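Local coordinates for triacylglycerol lipase (Clostridium botulinum, PDB 5AH1), which hydrolyses synthetic polyesters and probably triacylglycerols, as a zinc-binding member of the alpha/beta-hydrolase superfamily, at residues A[87-92]-A[251-256]. Residues are numbered along the deposited sequence; the frame is centred on the assembly and turned at random.
Sequences MGFGRD and GVLGTI
L253 reaches from helix 242-257 to the loop 87-92 and meets it mainly with the CD2 methyl, which touches both M87 and F89. The leucine gives up more surface than either partner, 53 Å² of the 102 Å² buried in all, and the loop side is shared almost evenly between the methionine and the phenylalanine. CD2 of L253 lies 4.0 Å from CE2 of F89, approaching the ring obliquely, and 4.1 Å from the terminal methyl CE of M87. Both loop side chains run roughly at right angles to the leucine; M87 meets it with its terminal methyl and F89 with the CE2 side of its ring. The leucine extends with CG anti to its backbone N (chi1 177°), which carries the branched end away from the helix, so that CD2 sits over the junction where the M87 methyl meets the F89 ring. At that junction CE of M87 is 4.1 Å from CZ of F89. M87 arrives differently: its chain is bent at its last two torsions, folding the thioether back so that CE, and not the sulfur, faces the leucine. No hydrogen bond links the segments. With the nearest CA atoms, those of M87 and L253, 8.0 Å apart, the join rests on apolar side chains alone, and all three are buried. M87 also packs on T249 and F250, one turn earlier in the same helix, while the ring of F89 meets that of Y267 with the planes inclined at about 60°. The contact thus joins helix 242-257 to the loop that leaves strand 80-83 of the central parallel sheet and leads to helix 106-112, and the M87 side chain lies near, without touching, the probable nucleophile elbow of the alpha/beta-hydrolase fold that follows strand 176-181.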
loop_
_atom_site.group_PDB
_atom_site.type_symbol
_atom_site.label_atom_id
_atom_site.label_comp_id
_atom_site.label_asym_id
_atom_site.label_seq_id
_atom_site.Cartn_x
_atom_site.Cartn_y
_atom_site.Cartn_z
ATOM N N MET A 87 3.447 7.351 -0.806
ATOM C CA MET A 87 4.089 8.315 0.083
ATOM C C MET A 87 4.446 7.731 1.455
ATOM O O MET A 87 4.406 8.426 2.470
ATOM C CB MET A 87 3.274 9.618 0.170
ATOM C CG MET A 87 3.461 10.495 -1.089
ATOM S SD MET A 87 5.129 11.208 -1.167
ATOM C CE MET A 87 4.928 12.507 0.021
ATOM N N GLY A 88 4.824 6.449 1.463
ATOM C CA GLY A 88 5.466 5.827 2.611
ATOM C C GLY A 88 6.971 5.780 2.434
ATOM O O GLY A 88 7.460 5.760 1.299
ATOM N N PHE A 89 7.700 5.796 3.551
ATOM C CA PHE A 89 9.158 5.882 3.546
ATOM C C PHE A 89 9.789 4.788 4.399
ATOM O O PHE A 89 9.080 4.015 5.041
ATOM C CB PHE A 89 9.571 7.285 3.980
ATOM C CG PHE A 89 9.095 8.326 3.017
ATOM C CD1 PHE A 89 9.806 8.593 1.857
ATOM C CD2 PHE A 89 7.893 8.988 3.227
ATOM C CE1 PHE A 89 9.334 9.512 0.915
ATOM C CE2 PHE A 89 7.428 9.912 2.300
ATOM C CZ PHE A 89 8.152 10.177 1.143
ATOM N N GLY A 90 11.115 4.725 4.380
ATOM C CA GLY A 90 11.849 3.644 5.014
ATOM C C GLY A 90 12.158 3.871 6.471
ATOM O O GLY A 90 11.952 4.957 7.021
ATOM N N ARG A 91 12.669 2.819 7.094
ATOM C CA ARG A 91 13.011 2.843 8.513
ATOM C C ARG A 91 14.077 3.870 8.859
ATOM O O ARG A 91 14.130 4.333 9.990
ATOM C CB ARG A 91 13.477 1.459 8.967
ATOM C CG ARG A 91 12.377 0.433 8.990
ATOM C CD ARG A 91 12.877 -0.928 9.492
ATOM N NE ARG A 91 13.463 -0.884 10.830
ATOM C CZ ARG A 91 12.753 -0.920 11.951
ATOM N NH1 ARG A 91 11.431 -0.980 11.916
ATOM N NH2 ARG A 91 13.362 -0.881 13.124
ATOM N N ASP A 92 14.923 4.208 7.883
ATOM C CA ASP A 92 15.988 5.190 8.050
ATOM C C ASP A 92 15.557 6.601 7.649
ATOM O O ASP A 92 16.386 7.500 7.563
ATOM C CB ASP A 92 17.195 4.787 7.196
ATOM C CG ASP A 92 16.885 4.791 5.700
ATOM O OD1 ASP A 92 15.786 4.344 5.314
ATOM O OD2 ASP A 92 17.745 5.248 4.913
ATOM N N GLY A 251 1.597 17.782 2.131
ATOM C CA GLY A 251 0.948 18.425 3.261
ATOM C C GLY A 251 0.681 17.441 4.391
ATOM O O GLY A 251 0.993 17.717 5.545
ATOM N N VAL A 252 0.100 16.284 4.066
ATOM C CA VAL A 252 -0.153 15.261 5.072
ATOM C C VAL A 252 1.168 14.837 5.727
ATOM O O VAL A 252 1.259 14.704 6.950
ATOM C CB VAL A 252 -0.872 14.034 4.484
ATOM C CG1 VAL A 252 -1.046 12.981 5.554
ATOM C CG2 VAL A 252 -2.236 14.425 3.922
ATOM N N LEU A 253 2.200 14.626 4.918
ATOM C CA LEU A 253 3.511 14.274 5.460
ATOM C C LEU A 253 3.973 15.340 6.462
ATOM O O LEU A 253 4.496 15.015 7.527
ATOM C CB LEU A 253 4.522 14.083 4.323
ATOM C CG LEU A 253 5.971 13.784 4.726
ATOM C CD1 LEU A 253 6.086 12.514 5.559
ATOM C CD2 LEU A 253 6.835 13.667 3.482
ATOM N N GLY A 254 3.752 16.606 6.127
ATOM C CA GLY A 254 4.113 17.707 6.997
ATOM C C GLY A 254 3.406 17.693 8.343
ATOM O O GLY A 254 3.968 18.187 9.318
ATOM N N THR A 255 2.188 17.147 8.414
ATOM C CA THR A 255 1.484 17.075 9.695
ATOM C C THR A 255 2.193 16.104 10.625
ATOM O O THR A 255 2.000 16.149 11.836
ATOM C CB THR A 255 -0.014 16.655 9.563
ATOM O OG1 THR A 255 -0.130 15.281 9.163
ATOM C CG2 THR A 255 -0.740 17.557 8.581
ATOM N N ILE A 256 3.011 15.227 10.048
ATOM C CA ILE A 256 3.795 14.269 10.812
ATOM C C ILE A 256 5.197 14.795 11.088
ATOM O O ILE A 256 5.672 14.722 12.216
ATOM C CB ILE A 256 3.883 12.917 10.075
ATOM C CG1 ILE A 256 2.481 12.342 9.872
ATOM C CG2 ILE A 256 4.764 11.938 10.831
ATOM C CD1 ILE A 256 1.673 12.203 11.135
#